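Local coordinates for PT26-6P (Thermococcus sp., PDB 2WB7), which is of unknown function but is encoded by a mobile, extrachromosomal genetic element of a euryarchaeon and builds three domains with novel folds, at residues Y447-G450 / A451-Y455; A28-L31 / T32-R36; W200-D203 / K204-D207. All blocks are in the same frame, centred on the assembly; numbering follows the deposited sequence.

Overall arrangement
Along the chain interaction 2 comes first, on helix 21-34 near the amino terminus, then interaction 3 on the long strand 198-213, and last interaction 1 on helix 442-465 of the carboxy-terminal helical domain. They share no helix or sheet, and none touches another. The centres of interactions 2 and 3 lie about 53 Å apart, those of interactions 1 and 2 about 39 Å, and those of interactions 1 and 3 about 86 Å, on opposite sides of the chain's centre. Interaction 2, its centre about 11 Å from that of the chain, packs against strand 266-272 of the eight-stranded sheet. The spacing reflects an elongated single-chain protein, with a helical bundle and a beta hairpin far apart.

Interaction 1: Y447-G450 / A451-Y455; sequences YAQG and AIDEY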
loop_
_atom_site.group_PDB
_atom_site.type_symbol
_atom_site.label_atom_id
_atom_site.label_comp_id
_atom_site.label_asym_id
_atom_site.label_seq_id
_atom_site.Cartn_x
_atom_site.Cartn_y
_atom_site.Cartn_z
ATOM N N TYR A 447 21.494 7.952 -16.012
ATOM C CA TYR A 447 20.852 6.861 -16.727
ATOM C C TYR A 447 21.460 6.705 -18.109
ATOM O O TYR A 447 21.921 5.609 -18.479
ATOM C CB TYR A 447 19.343 7.081 -16.847
ATOM C CG TYR A 447 18.650 7.183 -15.511
ATOM C CD1 TYR A 447 17.438 7.853 -15.382
ATOM C CD2 TYR A 447 19.230 6.655 -14.366
ATOM C CE1 TYR A 447 16.810 7.959 -14.158
ATOM C CE2 TYR A 447 18.614 6.762 -13.141
ATOM C CZ TYR A 447 17.405 7.416 -13.048
ATOM O OH TYR A 447 16.783 7.527 -11.836
ATOM N N ALA A 448 21.471 7.804 -18.857
ATOM C CA ALA A 448 21.999 7.786 -20.211
ATOM C C ALA A 448 23.445 7.270 -20.233
ATOM O O ALA A 448 23.819 6.477 -21.094
ATOM C CB ALA A 448 21.870 9.156 -20.872
ATOM N N GLN A 449 24.251 7.671 -19.266
ATOM C CA GLN A 449 25.595 7.124 -19.207
ATOM C C GLN A 449 25.535 5.623 -18.895
ATOM O O GLN A 449 26.307 4.835 -19.456
ATOM C CB GLN A 449 26.455 7.859 -18.173
ATOM C CG GLN A 449 27.945 7.477 -18.189
ATOM C CD GLN A 449 28.585 7.656 -19.566
ATOM O OE1 GLN A 449 28.483 8.720 -20.183
ATOM N NE2 GLN A 449 29.250 6.609 -20.052
ATOM N N GLY A 450 24.625 5.236 -17.997
ATOM C CA GLY A 450 24.453 3.840 -17.654
ATOM C C GLY A 450 24.152 3.031 -18.900
ATOM O O GLY A 450 24.706 1.952 -19.104
ATOM N N ALA A 451 23.268 3.550 -19.743
ATOM C CA ALA A 451 22.932 2.871 -20.978
ATOM C C ALA A 451 24.202 2.676 -21.782
ATOM O O ALA A 451 24.488 1.583 -22.262
ATOM C CB ALA A 451 21.921 3.672 -21.773
ATOM N N ILE A 452 24.977 3.742 -21.929
ATOM C CA ILE A 452 26.192 3.681 -22.738
ATOM C C ILE A 452 27.144 2.624 -22.203
ATOM O O ILE A 452 27.706 1.853 -22.973
ATOM C CB ILE A 452 26.887 5.049 -22.843
ATOM C CG1 ILE A 452 25.962 6.056 -23.532
ATOM C CG2 ILE A 452 28.195 4.920 -23.601
ATOM C CD1 ILE A 452 26.543 7.444 -23.644
ATOM N N ASP A 453 27.308 2.549 -20.887
ATOM C CA ASP A 453 28.159 1.514 -20.305
ATOM C C ASP A 453 27.610 0.084 -20.475
ATOM O O ASP A 453 28.383 -0.888 -20.556
ATOM C CB ASP A 453 28.422 1.788 -18.817
ATOM C CG ASP A 453 29.021 3.169 -18.558
ATOM O OD1 ASP A 453 29.721 3.728 -19.435
ATOM O OD2 ASP A 453 28.800 3.694 -17.448
ATOM N N GLU A 454 26.289 -0.061 -20.515
ATOM C CA GLU A 454 25.724 -1.397 -20.663
ATOM C C GLU A 454 25.942 -1.934 -22.074
ATOM O O GLU A 454 26.423 -3.071 -22.254
ATOM C CB GLU A 454 24.249 -1.424 -20.282
ATOM C CG GLU A 454 24.028 -1.307 -18.791
ATOM C CD GLU A 454 24.787 -2.374 -17.991
ATOM O OE1 GLU A 454 24.654 -3.594 -18.252
ATOM O OE2 GLU A 454 25.528 -1.989 -17.065
ATOM N N TYR A 455 25.602 -1.103 -23.063
ATOM C CA TYR A 455 25.765 -1.461 -24.460
ATOM C C TYR A 455 27.219 -1.785 -24.724
ATOM O O TYR A 455 27.518 -2.780 -25.369
ATOM C CB TYR A 455 25.294 -0.335 -25.369
ATOM C CG TYR A 455 23.790 -0.122 -25.354
ATOM C CD1 TYR A 455 23.241 1.158 -25.398
ATOM C CD2 TYR A 455 22.918 -1.199 -25.299
ATOM C CE1 TYR A 455 21.872 1.359 -25.402
ATOM C CE2 TYR A 455 21.537 -1.008 -25.299
ATOM C CZ TYR A 455 21.021 0.272 -25.349
ATOM O OH TYR A 455 19.652 0.448 -25.346
#
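Q449 and D453, one helical turn apart, meet through their side chains: NE2 of Q449 gives a hydrogen bond to OD1 of D453 over 3.0 Å. The acceptor lies in the amide plane, yet OD1 is approached from above its carboxylate, the two planes being 45° apart. A bend at chi2 (55°) turns the glutamine amide along the helix toward the aspartate. This polar pair suits the looser side: D453 is exposed, while Q449 is partly exposed and also touches L433 of helix 408-438.

The other side is close-packed. A448, A451 and I452 are buried, and the small alanines let neighbouring helices come near: A451 touches Y491 and V492 of helix 471-499, while I452 lies on A429 and E430 of helix 408-438. This is the alpha-helical bundle of the carboxy-terminal domain, with helix 442-465 packed among its companions. Backbone bonds run from i+4 to i throughout, including A451 N to Y447 O at 2.8 Å, D453 N to Q449 O at 2.9 Å and E454 N to G450 O at 2.9 Å. The carboxylate of E454, though buried, is satisfied by H484 and S517, and the partly exposed Y447 touches A506 and A510 of helix 503-523 with its side chain.

Interaction 2: A28-L31 / T32-R36; sequences AAEL and TAKLR
E30 carries its CG anti to the backbone N (chi1 172°) and runs on extended, while K34 starts with CG anti to its carbonyl carbon, beside the backbone N (chi1 -74°), and stays straight until a bend at chi4 (78°) turns its ammonium back to the glutamate. The two chains therefore run alongside each other in the same direction, and E30 OE2 meets K34 NZ in a salt bridge of 2.9 Å. Glutamate followed four residues later by lysine suits a helix well, because both long chains then rise from the same side, one turn apart. Both charged atoms have second partners: OE2 accepts from the backbone N of D231 and NZ donates to the carbonyl of T229, so the pair also fastens the helix to that part of the chain.

The contact covers the last turns of helix 21-34. Regular i+4 to i bonds persist here, T32 N to A28 O at 2.8 Å and A33 N to A29 O at 3.0 Å, with K34 N to E30 O longer at 3.3 Å. At T32 the hydroxyl adds a weak bond, OG1 to A28 O, also 3.3 Å; set beside the backbone N, it can turn back to the carbonyl that the N-H already uses. A28, buried, is small enough to sit against I267 and I269 of strand 266-272, and the partly exposed T32 also touches I267. L35, likewise buried, suits the apolar side, its side chain meeting L263 and N291 in neighbouring loops.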
loop_
_atom_site.group_PDB
_atom_site.type_symbol
_atom_site.label_atom_id
_atom_site.label_comp_id
_atom_site.label_asym_id
_atom_site.label_seq_id
_atom_site.Cartn_x
_atom_site.Cartn_y
_atom_site.Cartn_z
ATOM N N ALA A 28 -2.244 -11.157 -0.120
ATOM C CA ALA A 28 -3.180 -10.473 0.769
ATOM C C ALA A 28 -2.924 -10.899 2.213
ATOM O O ALA A 28 -2.680 -10.071 3.091
ATOM C CB ALA A 28 -4.593 -10.812 0.376
ATOM N N ALA A 29 -2.993 -12.209 2.446
ATOM C CA ALA A 29 -2.719 -12.782 3.756
ATOM C C ALA A 29 -1.377 -12.297 4.289
ATOM O O ALA A 29 -1.261 -11.840 5.430
ATOM C CB ALA A 29 -2.720 -14.276 3.664
ATOM N N GLU A 30 -0.346 -12.414 3.470
ATOM C CA GLU A 30 0.980 -11.997 3.900
ATOM C C GLU A 30 1.002 -10.528 4.296
ATOM O O GLU A 30 1.583 -10.160 5.310
ATOM C CB GLU A 30 2.006 -12.264 2.804
ATOM C CG GLU A 30 3.363 -11.678 3.104
ATOM C CD GLU A 30 4.303 -11.753 1.910
ATOM O OE1 GLU A 30 3.932 -12.395 0.899
ATOM O OE2 GLU A 30 5.409 -11.165 1.987
ATOM N N LEU A 31 0.380 -9.684 3.480
ATOM C CA LEU A 31 0.379 -8.240 3.717
ATOM C C LEU A 31 -0.411 -7.888 4.967
ATOM O O LEU A 31 0.005 -7.039 5.752
ATOM C CB LEU A 31 -0.209 -7.498 2.516
ATOM C CG LEU A 31 0.212 -6.032 2.442
ATOM C CD1 LEU A 31 1.717 -5.972 2.354
ATOM C CD2 LEU A 31 -0.394 -5.352 1.240
ATOM N N THR A 32 -1.555 -8.543 5.140
ATOM C CA THR A 32 -2.395 -8.333 6.310
ATOM C C THR A 32 -1.649 -8.644 7.604
ATOM O O THR A 32 -1.723 -7.878 8.559
ATOM C CB THR A 32 -3.673 -9.191 6.269
ATOM O OG1 THR A 32 -4.619 -8.609 5.367
ATOM C CG2 THR A 32 -4.302 -9.238 7.644
ATOM N N ALA A 33 -0.942 -9.775 7.633
ATOM C CA ALA A 33 -0.130 -10.141 8.783
ATOM C C ALA A 33 0.813 -9.005 9.112
ATOM O O ALA A 33 0.917 -8.598 10.251
ATOM C CB ALA A 33 0.653 -11.395 8.500
ATOM N N LYS A 34 1.508 -8.496 8.106
ATOM C CA LYS A 34 2.432 -7.381 8.318
ATOM C C LYS A 34 1.749 -6.159 8.968
ATOM O O LYS A 34 2.406 -5.319 9.569
ATOM C CB LYS A 34 3.067 -6.952 6.989
ATOM C CG LYS A 34 4.137 -7.867 6.395
ATOM C CD LYS A 34 4.842 -7.123 5.234
ATOM C CE LYS A 34 6.098 -7.835 4.723
ATOM N NZ LYS A 34 5.781 -8.988 3.826
ATOM N N LEU A 35 0.433 -6.063 8.830
ATOM C CA LEU A 35 -0.299 -4.898 9.312
ATOM C C LEU A 35 -1.078 -5.195 10.580
ATOM O O LEU A 35 -1.818 -4.340 11.053
ATOM C CB LEU A 35 -1.290 -4.416 8.250
ATOM C CG LEU A 35 -0.698 -4.033 6.899
ATOM C CD1 LEU A 35 -1.793 -3.684 5.907
ATOM C CD2 LEU A 35 0.270 -2.881 7.063
ATOM N N ARG A 36 -0.946 -6.410 11.101
ATOM C CA ARG A 36 -1.630 -6.821 12.327
ATOM C C ARG A 36 -1.076 -6.015 13.483
ATOM O O ARG A 36 0.143 -5.887 13.622
ATOM C CB ARG A 36 -1.375 -8.304 12.608
ATOM C CG ARG A 36 -2.495 -9.015 13.339
ATOM C CD ARG A 36 -1.989 -10.249 14.086
ATOM N NE ARG A 36 -1.489 -9.890 15.416
ATOM C CZ ARG A 36 -0.204 -9.689 15.711
ATOM N NH1 ARG A 36 0.730 -9.823 14.772
ATOM N NH2 ARG A 36 0.153 -9.354 16.947
#

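Interaction 3: W200-D203 / K204-D207; sequences WVHD and KDID
H202 reaches forward along its own strand to two acceptors, and hydrogen bonding is the first kind of interaction here. Its CG stands anti to the backbone N (chi1 -178°), which carries the imidazole toward K204 and D205. NE2 donates to D205 OD1 at 2.8 Å, a short but bent bond (N-H...O angle 134°), as expected when one N-H is shared with a second acceptor. The aspartate oxygen sits at the ring edge, in the imidazole plane, and is met on the syn side, but well out of the carboxylate plane; ring and carboxylate planes are 39° apart. The other, weak bond of 3.3 Å runs from the same NE2 to the backbone K204 O. Histidine suits this place because one flat ring can hold its N-H toward the acceptors and stack on W176 of the adjacent strand. Replacing the imidazole by an alanine here is likely to leave D205 OD1 without this donor and W176 without its stacked ring.

Charge makes a second group. The K204 chain runs alongside that of D203, their opposite charges near but beyond a salt bridge, the exact gap being doubtful. Charged aspartate and lysine suit these exposed positions, where their ends can be solvated.

Backbone pairing forms the third: V201 bonds with K177, K204 with A175 and I206 with Q173 on strand 163-178. D203 and K204 both face A175, and two residues opposite one define a classic beta bulge, here interrupting the regular antiparallel pairing of strands 198-213 and 163-178.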
loop_
_atom_site.group_PDB
_atom_site.type_symbol
_atom_site.label_atom_id
_atom_site.label_comp_id
_atom_site.label_asym_id
_atom_site.label_seq_id
_atom_site.Cartn_x
_atom_site.Cartn_y
_atom_site.Cartn_z
ATOM N N TRP A 200 -28.925 1.335 56.828
ATOM C CA TRP A 200 -28.341 2.351 55.956
ATOM C C TRP A 200 -29.381 2.970 55.041
ATOM O O TRP A 200 -30.257 2.277 54.529
ATOM C CB TRP A 200 -27.220 1.738 55.119
ATOM C CG TRP A 200 -26.065 1.283 55.943
ATOM C CD1 TRP A 200 -26.005 0.174 56.735
ATOM C CD2 TRP A 200 -24.801 1.930 56.064
ATOM N NE1 TRP A 200 -24.784 0.097 57.352
ATOM C CE2 TRP A 200 -24.022 1.162 56.953
ATOM C CE3 TRP A 200 -24.250 3.090 55.514
ATOM C CZ2 TRP A 200 -22.719 1.514 57.302
ATOM C CZ3 TRP A 200 -22.957 3.441 55.865
ATOM C CH2 TRP A 200 -22.204 2.655 56.751
ATOM N N VAL A 201 -29.273 4.279 54.825
ATOM C CA VAL A 201 -30.241 4.978 53.983
ATOM C C VAL A 201 -29.588 6.003 53.038
ATOM O O VAL A 201 -28.470 6.474 53.277
ATOM C CB VAL A 201 -31.399 5.596 54.831
ATOM C CG1 VAL A 201 -30.897 6.735 55.711
ATOM C CG2 VAL A 201 -32.545 6.048 53.940
ATOM N N HIS A 202 -30.296 6.336 51.964
ATOM C CA HIS A 202 -29.712 7.089 50.864
ATOM C C HIS A 202 -29.748 8.595 51.071
ATOM O O HIS A 202 -30.788 9.232 50.907
ATOM C CB HIS A 202 -30.398 6.720 49.549
ATOM C CG HIS A 202 -29.817 7.407 48.358
ATOM N ND1 HIS A 202 -30.582 7.832 47.294
ATOM C CD2 HIS A 202 -28.545 7.779 48.079
ATOM C CE1 HIS A 202 -29.805 8.417 46.400
ATOM N NE2 HIS A 202 -28.564 8.401 46.854
ATOM N N ASP A 203 -28.590 9.159 51.396
ATOM C CA ASP A 203 -28.471 10.579 51.709
ATOM C C ASP A 203 -28.531 11.518 50.499
ATOM O O ASP A 203 -29.557 12.125 50.229
ATOM C CB ASP A 203 -27.180 10.833 52.488
ATOM C CG ASP A 203 -27.064 12.261 52.955
ATOM O OD1 ASP A 203 -28.114 12.875 53.251
ATOM O OD2 ASP A 203 -25.928 12.779 53.030
ATOM N N LYS A 204 -27.418 11.653 49.790
ATOM C CA LYS A 204 -27.337 12.597 48.674
ATOM C C LYS A 204 -26.739 11.979 47.404
ATOM O O LYS A 204 -26.318 10.819 47.398
ATOM C CB LYS A 204 -26.515 13.818 49.088
ATOM C CG LYS A 204 -25.117 13.460 49.571
ATOM C CD LYS A 204 -24.575 14.558 50.488
ATOM C CE LYS A 204 -23.202 14.180 51.058
ATOM N NZ LYS A 204 -22.530 15.343 51.698
ATOM N N ASP A 205 -26.722 12.767 46.329
ATOM C CA ASP A 205 -26.094 12.381 45.069
ATOM C C ASP A 205 -25.050 13.427 44.677
ATOM O O ASP A 205 -25.318 14.622 44.720
ATOM C CB ASP A 205 -27.151 12.232 43.975
ATOM C CG ASP A 205 -27.998 10.994 44.160
ATOM O OD1 ASP A 205 -27.506 10.044 44.803
ATOM O OD2 ASP A 205 -29.146 10.962 43.673
ATOM N N ILE A 206 -23.859 12.979 44.302
ATOM C CA ILE A 206 -22.745 13.893 44.050
ATOM C C ILE A 206 -22.241 13.833 42.602
ATOM O O ILE A 206 -21.639 12.845 42.186
ATOM C CB ILE A 206 -21.569 13.580 44.991
ATOM C CG1 ILE A 206 -22.039 13.592 46.449
ATOM C CG2 ILE A 206 -20.428 14.557 44.761
ATOM C CD1 ILE A 206 -21.130 12.812 47.394
ATOM N N ASP A 207 -22.468 14.902 41.846
ATOM C CA ASP A 207 -22.096 14.950 40.439
ATOM C C ASP A 207 -20.592 14.993 40.167
ATOM O O ASP A 207 -19.820 15.578 40.935
ATOM C CB ASP A 207 -22.776 16.137 39.774
ATOM C CG ASP A 207 -24.261 15.951 39.684
ATOM O OD1 ASP A 207 -24.976 16.920 39.341
ATOM O OD2 ASP A 207 -24.711 14.823 39.961
#